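Local coordinates for protein protease (PDB 5EUF) that probably cleaves the cytoplasmic domain of human junctional adhesion molecule A as a zinc-dependent M16-family peptidase, compromising the gastric epithelial barrier, at residues E250-G255 with F313-N318; S282-E287 with V331-K336; A240-D245 with T413-K418; V267-L272 with V400-E405. All blocks are in the same frame, centred on the assembly; numbering follows the deposited sequence.

Contact 1: E250-G255 with F313-N318; sequences EWVALG and FIAGGN
Val-252 and Ala-315 form the apolar centre of this strand pair. The CG1 methyl of Val-252 lies 3.7 Å from Ala-315 CB. Its chi1 of 61° sets CG1 between the backbone N and the carbonyl carbon, on the side of the partner strand. On the same face Leu-254 CB and Phe-313 CB meet at 4.2 Å. The Phe-313 ring turns its edge to Leu-254 O, with CD2 3.3 Å from that oxygen. Helix 323-338 covers this face, through Leu-326, Ile-330, Val-331 and Leu-334.

The other face carries Trp-251, Ala-253 and Ile-314. Here Gly-316 CA lies against one face of the indole, off-centre. It sits 3.7 Å from the centroid of the Trp-251 six-membered ring and 23° off the ring normal, a CH-pi contact. Ile-314 CG2 comes only to the ring edge, 4.4 Å from Trp-251 CE3. Leu-146 and Phe-150 of helix 142-154 pack on this side.

Between the faces run paired backbone bonds. Val-252 and Ala-315 exchange two, and Leu-254 and Phe-313 exchange two more. The ladder ends at the polar edge, where Gly-317 N donates to Glu-250 O at 2.9 Å, with an N-H...O angle of 166°. The Glu-250 carboxylate turns away from this pair, and its OE1 accepts from Ala-323 N at the start of helix 323-338. The segments are neighbouring antiparallel strands, 251-258 and 309-317, of the mixed five-stranded sheet in the C-terminal half of this M16 peptidase.

Contact 2: S282-E287 with V331-K336; sequences SWLQSE and VALLEK
Leu-333 supplies the tight part of this contact by reaching from helix 323-338 toward Trp-283 and Leu-284. Its CD1 methyl lies 3.7 Å from Leu-284 CD2, and the two side chains pass at a slant. The same CD1 is 4.2 Å from Trp-283 CB, so one methyl serves both neighbours. The indole then runs on beside the helix. Its CZ3, on the ring edge, lies 3.9 Å from Leu-333 O. At the other end of the indole NE1 is bonded to Glu-346 OE2. This bond probably limits how the ring turns.

The loose side lies toward solvent. Lys-336 is extended through all its torsions, and this carries NZ over the face of the Trp-283 six-membered ring. NZ stands 4.5 Å from that ring's centroid and only 8° off the ring normal, in cation-pi geometry. Glu-287 touches lightly, with CG 4.4 Å from Leu-333 CD2. Its OE1 remains 6.0 Å from Lys-336 NZ. At this distance any attraction between the opposite charges is probably weak and long-range.

The turn that presents Trp-283 is held from within. Ser-282 OG accepts a capping bond from Gln-285 N at 3.2 Å. Ser-282 O takes both the N and the OG of Ser-286, which approach from opposite faces of its carbonyl plane. The result is a short helix start packed against a longer helix. Leu-333 packs on both Trp-283 and Leu-284, and a lysine-tryptophan cation-pi pair lies on the more solvent-facing side, in the helical layer of the M16 inactive-domain region.

Contact 3: A240-D245 with T413-K418; sequences AVVHKD and TTVFLK
Ala-240 opens a run of five backbone hydrogen bonds between two parallel strands. Its N donates to Thr-414 O at 3.1 Å, and its O accepts from Phe-416 N at 3.0 Å. Phe-416 O next takes Val-242 N at 2.7 Å. Val-242 O then receives Lys-418 N at 2.9 Å, almost straight at 177°. Lys-418 O finally accepts from Lys-244 N at 2.7 Å. Ala-240 thus joins the two residues that flank its partner Val-415, the usual parallel pattern.

The alternate residues of strand 412-418, Thr-413, Val-415 and Leu-417, form backbone hydrogen bonds with Gly-255, Ala-253 and Trp-251 of strand 251-258, so strand 412-418 is satisfied on both sides. Strand 238-243 is the outermost strand of the mixed five-stranded sheet within its chain. Beyond it, Ala-240 pairs in an antiparallel ladder with a strand of the second subunit. The sheet therefore continues through the dimer interface.

The side chains fill both faces. On one, Val-242 splits its branches, with chi1 at 176°: CG1 meets Leu-417 CD1 at 3.7 Å and CG2 turns to Val-415 CG1. On the other, Val-241 CG2 touches the Phe-416 ring at its edge, in plane, 3.8 Å from CD2. The His-243 ring lies across the start of the Lys-418 side chain, near its CB. Lys-418 is extended beyond CG and carries its ammonium group away from the histidine. There NZ forms a salt bridge with Glu-324 OE2 of helix 323-338.

Contact 4: V267-L272 with V400-E405; sequences VALDAL and VRVANE
Val-402 faces helix 266-276 with both methyls. CG1 meets Leu-269 CD2 at 3.6 Å, and CG2 meets Ala-268 CB at 3.6 Å. A chi1 of 173° sets CG1 opposite the backbone N and CG2 opposite the carbonyl carbon. This spreads the two branches over neighbouring residues of the other helix. Leu-269 comes in at a slant to the valine. Leu-272 instead runs alongside it in the opposite direction, and its CD1 reaches 4.0 Å from Val-402 CG1. The same methyl lies 4.2 Å from Ala-403 CB, next to the backbone of the second helix.

The two helical segments cross at right angles, at -90°, with axes 9.5 Å apart. This orthogonal packing joins helix 266-276 to helix 396-406, which precedes the C-terminal strand 412-418. Ala-268 and Ala-403 add small side chains to the interface, one from each helix. Leu-337 of helix 323-338 packs on Leu-272 and Ala-403. The side chain of Leu-269 is about 9 Å from a bound zinc ion.

No hydrogen bond joins the two segments, so the contact between them is aliphatic. At its margin Arg-401 adds a charged tie to Asp-265, just before helix 266-276.

In the fold
After an N-terminal half with its own six-stranded sheet, the chain enters strand 238-243 at contact 3, which closes only when strand 412-418 returns at the C terminus. This long loop encloses the other three contacts. Strand 251-258 comes next and is closed by contact 1 at strand 309-317. Helix 266-276 leads to contact 4, closed by helix 396-406. Contact 2 joins helix 284-289 to helix 323-338 and is nested inside contact 4. Contact 1 crosses both contact 2 and contact 4. Contacts 1 and 3 share one sheet. Contact 2 packs against contact 1 through Phe-313, tying helices to that sheet. Contact 4 joins two helices and touches none of the others directly.

Contact 1: E250-G255 with F313-N318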
loop_
_atom_site.group_PDB
_atom_site.type_symbol
_atom_site.label_atom_id
_atom_site.label_comp_id
_atom_site.label_asym_id
_atom_site.label_seq_id
_atom_site.Cartn_x
_atom_site.Cartn_y
_atom_site.Cartn_z
ATOM N N GLU B 250 -19.284 -19.413 2.262
ATOM C CA GLU B 250 -18.770 -18.363 1.391
ATOM C C GLU B 250 -19.302 -16.988 1.790
ATOM O O GLU B 250 -20.499 -16.810 2.009
ATOM C CB GLU B 250 -19.103 -18.661 -0.074
ATOM C CG GLU B 250 -18.352 -19.862 -0.638
ATOM C CD GLU B 250 -18.350 -19.905 -2.158
ATOM O OE1 GLU B 250 -18.742 -18.902 -2.789
ATOM O OE2 GLU B 250 -17.949 -20.945 -2.721
ATOM N N TRP B 251 -18.393 -16.022 1.887
ATOM C CA TRP B 251 -18.737 -14.658 2.272
ATOM C C TRP B 251 -18.513 -13.681 1.122
ATOM O O TRP B 251 -17.796 -13.987 0.169
ATOM C CB TRP B 251 -17.916 -14.228 3.488
ATOM C CG TRP B 251 -18.211 -15.020 4.721
ATOM C CD1 TRP B 251 -17.833 -16.305 4.980
ATOM C CD2 TRP B 251 -18.940 -14.576 5.869
ATOM N NE1 TRP B 251 -18.287 -16.690 6.219
ATOM C CE2 TRP B 251 -18.970 -15.645 6.785
ATOM C CE3 TRP B 251 -19.571 -13.376 6.212
ATOM C CZ2 TRP B 251 -19.607 -15.553 8.018
ATOM C CZ3 TRP B 251 -20.204 -13.287 7.435
ATOM C CH2 TRP B 251 -20.217 -14.368 8.325
ATOM N N VAL B 252 -19.126 -12.506 1.214
ATOM C CA VAL B 252 -18.952 -11.476 0.195
ATOM C C VAL B 252 -18.892 -10.082 0.818
ATOM O O VAL B 252 -19.595 -9.786 1.784
ATOM C CB VAL B 252 -20.087 -11.519 -0.856
ATOM C CG1 VAL B 252 -21.433 -11.263 -0.204
ATOM C CG2 VAL B 252 -19.831 -10.517 -1.979
ATOM N N ALA B 253 -18.027 -9.237 0.273
ATOM C CA ALA B 253 -17.973 -7.841 0.672
ATOM C C ALA B 253 -18.110 -6.952 -0.555
ATOM O O ALA B 253 -17.269 -6.985 -1.447
ATOM C CB ALA B 253 -16.681 -7.543 1.409
ATOM N N LEU B 254 -19.185 -6.173 -0.602
ATOM C CA LEU B 254 -19.409 -5.246 -1.705
ATOM C C LEU B 254 -19.440 -3.820 -1.177
ATOM O O LEU B 254 -20.356 -3.439 -0.451
ATOM C CB LEU B 254 -20.710 -5.575 -2.442
ATOM C CG LEU B 254 -21.162 -4.582 -3.520
ATOM C CD1 LEU B 254 -20.098 -4.400 -4.594
ATOM C CD2 LEU B 254 -22.479 -5.019 -4.143
ATOM N N GLY B 255 -18.434 -3.035 -1.542
ATOM C CA GLY B 255 -18.327 -1.676 -1.052
ATOM C C GLY B 255 -18.293 -0.644 -2.157
ATOM O O GLY B 255 -17.714 -0.868 -3.220
ATOM N N PHE B 313 -21.360 -3.400 2.087
ATOM C CA PHE B 313 -22.295 -4.524 2.168
ATOM C C PHE B 313 -21.552 -5.819 2.483
ATOM O O PHE B 313 -20.614 -6.187 1.775
ATOM C CB PHE B 313 -23.068 -4.695 0.859
ATOM C CG PHE B 313 -23.992 -3.560 0.539
ATOM C CD1 PHE B 313 -25.312 -3.585 0.962
ATOM C CD2 PHE B 313 -23.549 -2.476 -0.201
ATOM C CE1 PHE B 313 -26.169 -2.544 0.664
ATOM C CE2 PHE B 313 -24.402 -1.433 -0.504
ATOM C CZ PHE B 313 -25.711 -1.466 -0.071
ATOM N N ILE B 314 -21.973 -6.513 3.535
ATOM C CA ILE B 314 -21.348 -7.784 3.901
ATOM C C ILE B 314 -22.391 -8.886 4.079
ATOM O O ILE B 314 -23.391 -8.699 4.773
ATOM C CB ILE B 314 -20.521 -7.655 5.193
ATOM C CG1 ILE B 314 -19.430 -6.595 5.026
ATOM C CG2 ILE B 314 -19.907 -8.995 5.567
ATOM C CD1 ILE B 314 -18.533 -6.445 6.229
ATOM N N ALA B 315 -22.155 -10.033 3.451
ATOM C CA ALA B 315 -23.092 -11.148 3.531
ATOM C C ALA B 315 -22.376 -12.497 3.586
ATOM O O ALA B 315 -21.440 -12.750 2.830
ATOM C CB ALA B 315 -24.051 -11.110 2.357
ATOM N N GLY B 316 -22.826 -13.356 4.495
ATOM C CA GLY B 316 -22.284 -14.695 4.627
ATOM C C GLY B 316 -23.337 -15.737 4.310
ATOM O O GLY B 316 -24.343 -15.853 5.012
ATOM N N GLY B 317 -23.101 -16.502 3.250
ATOM C CA GLY B 317 -24.106 -17.411 2.735
ATOM C C GLY B 317 -24.339 -18.663 3.556
ATOM O O GLY B 317 -23.497 -19.065 4.362
ATOM N N ASN B 318 -25.503 -19.271 3.347
ATOM C CA ASN B 318 -25.816 -20.575 3.911
ATOM C C ASN B 318 -25.006 -21.651 3.188
ATOM O O ASN B 318 -24.444 -21.382 2.127
ATOM C CB ASN B 318 -27.320 -20.852 3.807
ATOM C CG ASN B 318 -28.133 -20.048 4.809
ATOM O OD1 ASN B 318 -27.651 -19.712 5.891
ATOM N ND2 ASN B 318 -29.375 -19.741 4.453
#

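Contact 2: S282-E287 with V331-K336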
loop_
_atom_site.group_PDB
_atom_site.type_symbol
_atom_site.label_atom_id
_atom_site.label_comp_id
_atom_site.label_asym_id
_atom_site.label_seq_id
_atom_site.Cartn_x
_atom_site.Cartn_y
_atom_site.Cartn_z
ATOM N N SER B 282 -34.744 -4.696 7.607
ATOM C CA SER B 282 -33.960 -4.237 6.468
ATOM C C SER B 282 -34.246 -5.074 5.227
ATOM O O SER B 282 -34.881 -6.126 5.308
ATOM C CB SER B 282 -32.464 -4.277 6.793
ATOM O OG SER B 282 -31.988 -5.610 6.878
ATOM N N TRP B 283 -33.777 -4.601 4.078
ATOM C CA TRP B 283 -33.964 -5.321 2.826
ATOM C C TRP B 283 -33.107 -6.580 2.787
ATOM O O TRP B 283 -33.559 -7.630 2.336
ATOM C CB TRP B 283 -33.640 -4.423 1.628
ATOM C CG TRP B 283 -34.702 -3.402 1.332
ATOM C CD1 TRP B 283 -35.768 -3.074 2.118
ATOM C CD2 TRP B 283 -34.803 -2.584 0.159
ATOM N NE1 TRP B 283 -36.523 -2.100 1.510
ATOM C CE2 TRP B 283 -35.953 -1.782 0.307
ATOM C CE3 TRP B 283 -34.031 -2.450 -1.001
ATOM C CZ2 TRP B 283 -36.349 -0.859 -0.660
ATOM C CZ3 TRP B 283 -34.425 -1.534 -1.960
ATOM C CH2 TRP B 283 -35.575 -0.750 -1.783
ATOM N N LEU B 284 -31.870 -6.476 3.268
ATOM C CA LEU B 284 -30.961 -7.618 3.271
ATOM C C LEU B 284 -31.451 -8.733 4.191
ATOM O O LEU B 284 -31.217 -9.912 3.928
ATOM C CB LEU B 284 -29.554 -7.186 3.685
ATOM C CG LEU B 284 -28.800 -6.312 2.681
ATOM C CD1 LEU B 284 -27.357 -6.110 3.117
ATOM C CD2 LEU B 284 -28.867 -6.925 1.295
ATOM N N GLN B 285 -32.133 -8.359 5.268
ATOM C CA GLN B 285 -32.639 -9.342 6.216
ATOM C C GLN B 285 -33.840 -10.102 5.663
ATOM O O GLN B 285 -33.819 -11.328 5.570
ATOM C CB GLN B 285 -33.018 -8.669 7.538
ATOM C CG GLN B 285 -32.046 -8.943 8.679
ATOM C CD GLN B 285 -32.077 -10.389 9.143
ATOM O OE1 GLN B 285 -33.048 -11.112 8.908
ATOM N NE2 GLN B 285 -31.008 -10.821 9.806
ATOM N N SER B 286 -34.885 -9.371 5.291
ATOM C CA SER B 286 -36.151 -9.994 4.924
ATOM C C SER B 286 -36.212 -10.426 3.461
ATOM O O SER B 286 -37.291 -10.720 2.943
ATOM C CB SER B 286 -37.311 -9.044 5.237
ATOM O OG SER B 286 -37.076 -7.753 4.703
ATOM N N GLU B 287 -35.062 -10.475 2.796
ATOM C CA GLU B 287 -35.012 -10.946 1.414
ATOM C C GLU B 287 -33.928 -12.008 1.219
ATOM O O GLU B 287 -34.182 -13.067 0.649
ATOM C CB GLU B 287 -34.783 -9.776 0.456
ATOM C CG GLU B 287 -35.065 -10.099 -1.002
ATOM C CD GLU B 287 -36.548 -10.216 -1.297
ATOM O OE1 GLU B 287 -37.359 -9.743 -0.473
ATOM O OE2 GLU B 287 -36.902 -10.781 -2.354
ATOM N N VAL B 331 -26.987 -6.715 -5.657
ATOM C CA VAL B 331 -26.960 -5.802 -6.791
ATOM C C VAL B 331 -28.376 -5.603 -7.325
ATOM O O VAL B 331 -28.779 -4.483 -7.644
ATOM C CB VAL B 331 -26.034 -6.321 -7.915
ATOM C CG1 VAL B 331 -26.229 -5.515 -9.189
ATOM C CG2 VAL B 331 -24.580 -6.268 -7.469
ATOM N N ALA B 332 -29.131 -6.697 -7.397
ATOM C CA ALA B 332 -30.521 -6.662 -7.841
ATOM C C ALA B 332 -31.376 -5.772 -6.938
ATOM O O ALA B 332 -32.319 -5.126 -7.398
ATOM C CB ALA B 332 -31.093 -8.071 -7.891
ATOM N N LEU B 333 -31.044 -5.748 -5.650
ATOM C CA LEU B 333 -31.709 -4.853 -4.713
ATOM C C LEU B 333 -31.328 -3.403 -4.997
ATOM O O LEU B 333 -32.187 -2.521 -5.025
ATOM C CB LEU B 333 -31.354 -5.216 -3.269
ATOM C CG LEU B 333 -31.969 -6.500 -2.716
ATOM C CD1 LEU B 333 -31.593 -6.689 -1.255
ATOM C CD2 LEU B 333 -33.478 -6.479 -2.884
ATOM N N LEU B 334 -30.036 -3.170 -5.206
ATOM C CA LEU B 334 -29.526 -1.832 -5.483
ATOM C C LEU B 334 -30.084 -1.278 -6.789
ATOM O O LEU B 334 -30.344 -0.079 -6.900
ATOM C CB LEU B 334 -27.997 -1.839 -5.530
ATOM C CG LEU B 334 -27.292 -2.234 -4.232
ATOM C CD1 LEU B 334 -25.797 -1.989 -4.336
ATOM C CD2 LEU B 334 -27.887 -1.490 -3.046
ATOM N N GLU B 335 -30.262 -2.150 -7.777
ATOM C CA GLU B 335 -30.876 -1.748 -9.037
ATOM C C GLU B 335 -32.338 -1.404 -8.792
ATOM O O GLU B 335 -32.843 -0.401 -9.298
ATOM C CB GLU B 335 -30.746 -2.851 -10.091
ATOM C CG GLU B 335 -29.317 -3.089 -10.567
ATOM C CD GLU B 335 -29.189 -4.322 -11.447
ATOM O OE1 GLU B 335 -28.078 -4.582 -11.959
ATOM O OE2 GLU B 335 -30.200 -5.035 -11.626
ATOM N N LYS B 336 -33.006 -2.240 -8.002
ATOM C CA LYS B 336 -34.382 -1.988 -7.585
ATOM C C LYS B 336 -34.468 -0.679 -6.802
ATOM O O LYS B 336 -35.406 0.101 -6.974
ATOM C CB LYS B 336 -34.908 -3.150 -6.740
ATOM C CG LYS B 336 -36.252 -2.884 -6.088
ATOM C CD LYS B 336 -36.566 -3.907 -5.006
ATOM C CE LYS B 336 -37.836 -3.532 -4.251
ATOM N NZ LYS B 336 -38.049 -4.387 -3.049
#

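Contact 3: A240-D245 with T413-K418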
loop_
_atom_site.group_PDB
_atom_site.type_symbol
_atom_site.label_atom_id
_atom_site.label_comp_id
_atom_site.label_asym_id
_atom_site.label_seq_id
_atom_site.Cartn_x
_atom_site.Cartn_y
_atom_site.Cartn_z
ATOM N N ALA B 240 -11.345 -9.086 -5.841
ATOM C CA ALA B 240 -10.330 -9.954 -5.270
ATOM C C ALA B 240 -10.994 -11.179 -4.657
ATOM O O ALA B 240 -11.987 -11.065 -3.939
ATOM C CB ALA B 240 -9.516 -9.209 -4.231
ATOM N N VAL B 241 -10.454 -12.355 -4.950
ATOM C CA VAL B 241 -10.962 -13.583 -4.357
ATOM C C VAL B 241 -10.000 -14.067 -3.284
ATOM O O VAL B 241 -8.790 -14.116 -3.504
ATOM C CB VAL B 241 -11.165 -14.684 -5.414
ATOM C CG1 VAL B 241 -11.495 -16.009 -4.746
ATOM C CG2 VAL B 241 -12.260 -14.283 -6.390
ATOM N N VAL B 242 -10.533 -14.407 -2.116
ATOM C CA VAL B 242 -9.698 -14.904 -1.031
ATOM C C VAL B 242 -10.055 -16.339 -0.652
ATOM O O VAL B 242 -11.103 -16.593 -0.059
ATOM C CB VAL B 242 -9.808 -14.010 0.214
ATOM C CG1 VAL B 242 -9.002 -14.601 1.361
ATOM C CG2 VAL B 242 -9.334 -12.602 -0.108
ATOM N N HIS B 243 -9.180 -17.271 -1.009
ATOM C CA HIS B 243 -9.337 -18.661 -0.607
ATOM C C HIS B 243 -8.659 -18.898 0.739
ATOM O O HIS B 243 -7.455 -18.689 0.883
ATOM C CB HIS B 243 -8.761 -19.607 -1.663
ATOM C CG HIS B 243 -9.626 -19.760 -2.875
ATOM N ND1 HIS B 243 -10.690 -20.634 -2.923
ATOM C CD2 HIS B 243 -9.580 -19.155 -4.086
ATOM C CE1 HIS B 243 -11.266 -20.559 -4.109
ATOM N NE2 HIS B 243 -10.613 -19.668 -4.834
ATOM N N LYS B 244 -9.443 -19.323 1.726
ATOM C CA LYS B 244 -8.910 -19.602 3.053
ATOM C C LYS B 244 -9.295 -21.009 3.491
ATOM O O LYS B 244 -10.393 -21.476 3.198
ATOM C CB LYS B 244 -9.414 -18.571 4.064
ATOM C CG LYS B 244 -8.461 -18.336 5.223
ATOM C CD LYS B 244 -7.119 -17.820 4.722
ATOM C CE LYS B 244 -6.099 -17.731 5.845
ATOM N NZ LYS B 244 -4.774 -17.260 5.351
ATOM N N ASP B 245 -8.386 -21.683 4.189
ATOM C CA ASP B 245 -8.620 -23.060 4.612
ATOM C C ASP B 245 -9.618 -23.142 5.762
ATOM O O ASP B 245 -10.490 -24.011 5.777
ATOM C CB ASP B 245 -7.304 -23.726 5.019
ATOM C CG ASP B 245 -6.392 -23.981 3.836
ATOM O OD1 ASP B 245 -6.421 -23.181 2.877
ATOM O OD2 ASP B 245 -5.647 -24.984 3.866
ATOM N N THR B 413 -16.154 -2.115 -5.002
ATOM C CA THR B 413 -15.087 -3.025 -4.624
ATOM C C THR B 413 -15.722 -4.300 -4.094
ATOM O O THR B 413 -16.585 -4.251 -3.221
ATOM C CB THR B 413 -14.163 -2.415 -3.560
ATOM O OG1 THR B 413 -13.617 -1.181 -4.048
ATOM C CG2 THR B 413 -13.035 -3.379 -3.221
ATOM N N THR B 414 -15.306 -5.439 -4.633
ATOM C CA THR B 414 -15.925 -6.709 -4.288
ATOM C C THR B 414 -14.891 -7.750 -3.878
ATOM O O THR B 414 -13.949 -8.025 -4.616
ATOM C CB THR B 414 -16.751 -7.257 -5.462
ATOM O OG1 THR B 414 -17.745 -6.298 -5.839
ATOM C CG2 THR B 414 -17.424 -8.558 -5.075
ATOM N N VAL B 415 -15.070 -8.331 -2.696
ATOM C CA VAL B 415 -14.156 -9.362 -2.215
ATOM C C VAL B 415 -14.909 -10.635 -1.845
ATOM O O VAL B 415 -15.828 -10.607 -1.027
ATOM C CB VAL B 415 -13.349 -8.876 -0.996
ATOM C CG1 VAL B 415 -12.465 -9.993 -0.462
ATOM C CG2 VAL B 415 -12.515 -7.659 -1.368
ATOM N N PHE B 416 -14.513 -11.749 -2.457
ATOM C CA PHE B 416 -15.138 -13.043 -2.196
ATOM C C PHE B 416 -14.321 -13.870 -1.206
ATOM O O PHE B 416 -13.091 -13.891 -1.268
ATOM C CB PHE B 416 -15.311 -13.828 -3.498
ATOM C CG PHE B 416 -16.213 -13.163 -4.497
ATOM C CD1 PHE B 416 -17.450 -12.670 -4.116
ATOM C CD2 PHE B 416 -15.822 -13.029 -5.821
ATOM C CE1 PHE B 416 -18.281 -12.058 -5.039
ATOM C CE2 PHE B 416 -16.648 -12.420 -6.747
ATOM C CZ PHE B 416 -17.879 -11.934 -6.356
ATOM N N LEU B 417 -15.010 -14.556 -0.301
ATOM C CA LEU B 417 -14.340 -15.437 0.649
ATOM C C LEU B 417 -14.727 -16.892 0.404
ATOM O O LEU B 417 -15.882 -17.277 0.576
ATOM C CB LEU B 417 -14.669 -15.031 2.082
ATOM C CG LEU B 417 -13.769 -15.649 3.151
ATOM C CD1 LEU B 417 -12.312 -15.348 2.850
ATOM C CD2 LEU B 417 -14.150 -15.135 4.526
ATOM N N LYS B 418 -13.747 -17.693 -0.002
ATOM C CA LYS B 418 -13.969 -19.086 -0.369
ATOM C C LYS B 418 -12.935 -19.984 0.314
ATOM O O LYS B 418 -11.963 -19.483 0.876
ATOM C CB LYS B 418 -13.893 -19.240 -1.891
ATOM C CG LYS B 418 -14.922 -18.439 -2.657
ATOM C CD LYS B 418 -14.751 -18.638 -4.153
ATOM C CE LYS B 418 -15.867 -17.960 -4.925
ATOM N NZ LYS B 418 -15.761 -18.213 -6.388
#

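Contact 4: V267-L272 with V400-E405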
loop_
_atom_site.group_PDB
_atom_site.type_symbol
_atom_site.label_atom_id
_atom_site.label_comp_id
_atom_site.label_asym_id
_atom_site.label_seq_id
_atom_site.Cartn_x
_atom_site.Cartn_y
_atom_site.Cartn_z
ATOM N N VAL B 267 -25.939 11.970 5.737
ATOM C CA VAL B 267 -27.178 11.716 6.461
ATOM C C VAL B 267 -28.063 10.758 5.671
ATOM O O VAL B 267 -28.642 9.828 6.232
ATOM C CB VAL B 267 -27.944 13.018 6.749
ATOM C CG1 VAL B 267 -29.204 12.727 7.552
ATOM C CG2 VAL B 267 -27.053 13.999 7.496
ATOM N N ALA B 268 -28.150 10.979 4.364
ATOM C CA ALA B 268 -28.922 10.103 3.491
ATOM C C ALA B 268 -28.299 8.713 3.428
ATOM O O ALA B 268 -29.006 7.705 3.426
ATOM C CB ALA B 268 -29.028 10.697 2.101
ATOM N N LEU B 269 -26.971 8.670 3.375
ATOM C CA LEU B 269 -26.235 7.411 3.391
ATOM C C LEU B 269 -26.541 6.620 4.658
ATOM O O LEU B 269 -26.772 5.413 4.609
ATOM C CB LEU B 269 -24.735 7.671 3.279
ATOM C CG LEU B 269 -24.224 8.117 1.911
ATOM C CD1 LEU B 269 -22.827 8.702 2.027
ATOM C CD2 LEU B 269 -24.233 6.944 0.950
ATOM N N ASP B 270 -26.540 7.310 5.792
ATOM C CA ASP B 270 -26.944 6.703 7.054
ATOM C C ASP B 270 -28.361 6.147 6.941
ATOM O O ASP B 270 -28.638 5.033 7.387
ATOM C CB ASP B 270 -26.853 7.721 8.197
ATOM C CG ASP B 270 -25.419 8.057 8.566
ATOM O OD1 ASP B 270 -24.502 7.691 7.803
ATOM O OD2 ASP B 270 -25.206 8.689 9.621
ATOM N N ALA B 271 -29.247 6.922 6.322
ATOM C CA ALA B 271 -30.630 6.501 6.131
ATOM C C ALA B 271 -30.728 5.310 5.179
ATOM O O ALA B 271 -31.573 4.434 5.360
ATOM C CB ALA B 271 -31.470 7.659 5.618
ATOM N N LEU B 272 -29.868 5.286 4.165
ATOM C CA LEU B 272 -29.849 4.177 3.215
ATOM C C LEU B 272 -29.436 2.874 3.897
ATOM O O LEU B 272 -29.988 1.812 3.606
ATOM C CB LEU B 272 -28.910 4.479 2.044
ATOM C CG LEU B 272 -29.512 5.246 0.864
ATOM C CD1 LEU B 272 -28.454 5.569 -0.184
ATOM C CD2 LEU B 272 -30.651 4.454 0.243
ATOM N N VAL B 400 -32.745 8.119 -3.172
ATOM C CA VAL B 400 -32.549 7.553 -4.503
ATOM C C VAL B 400 -31.461 8.305 -5.274
ATOM O O VAL B 400 -30.695 7.700 -6.026
ATOM C CB VAL B 400 -33.863 7.558 -5.312
ATOM C CG1 VAL B 400 -33.648 6.962 -6.696
ATOM C CG2 VAL B 400 -34.939 6.786 -4.568
ATOM N N ARG B 401 -31.390 9.620 -5.084
ATOM C CA ARG B 401 -30.323 10.422 -5.681
ATOM C C ARG B 401 -28.959 9.955 -5.188
ATOM O O ARG B 401 -28.052 9.707 -5.981
ATOM C CB ARG B 401 -30.501 11.907 -5.357
ATOM C CG ARG B 401 -29.346 12.778 -5.845
ATOM C CD ARG B 401 -29.356 14.163 -5.208
ATOM N NE ARG B 401 -28.961 14.135 -3.801
ATOM C CZ ARG B 401 -29.797 14.314 -2.783
ATOM N NH1 ARG B 401 -31.084 14.542 -3.011
ATOM N NH2 ARG B 401 -29.345 14.270 -1.536
ATOM N N VAL B 402 -28.828 9.845 -3.871
ATOM C CA VAL B 402 -27.586 9.415 -3.245
ATOM C C VAL B 402 -27.229 7.998 -3.680
ATOM O O VAL B 402 -26.059 7.682 -3.907
ATOM C CB VAL B 402 -27.690 9.487 -1.709
ATOM C CG1 VAL B 402 -26.460 8.885 -1.057
ATOM C CG2 VAL B 402 -27.871 10.928 -1.266
ATOM N N ALA B 403 -28.250 7.154 -3.812
ATOM C CA ALA B 403 -28.062 5.783 -4.267
ATOM C C ALA B 403 -27.418 5.745 -5.650
ATOM O O ALA B 403 -26.344 5.172 -5.825
ATOM C CB ALA B 403 -29.387 5.044 -4.278
ATOM N N ASN B 404 -28.071 6.368 -6.628
ATOM C CA ASN B 404 -27.553 6.395 -7.994
ATOM C C ASN B 404 -26.220 7.126 -8.117
ATOM O O ASN B 404 -25.459 6.898 -9.059
ATOM C CB ASN B 404 -28.572 7.038 -8.935
ATOM C CG ASN B 404 -29.729 6.120 -9.249
ATOM O OD1 ASN B 404 -29.756 5.471 -10.295
ATOM N ND2 ASN B 404 -30.695 6.054 -8.340
ATOM N N GLU B 405 -25.942 8.005 -7.162
ATOM C CA GLU B 405 -24.730 8.810 -7.201
ATOM C C GLU B 405 -23.488 7.988 -6.893
ATOM O O GLU B 405 -22.461 8.124 -7.558
ATOM C CB GLU B 405 -24.835 9.972 -6.215
ATOM C CG GLU B 405 -23.622 10.886 -6.201
ATOM C CD GLU B 405 -23.552 11.792 -7.415
ATOM O OE1 GLU B 405 -24.570 11.912 -8.130
ATOM O OE2 GLU B 405 -22.479 12.386 -7.651
#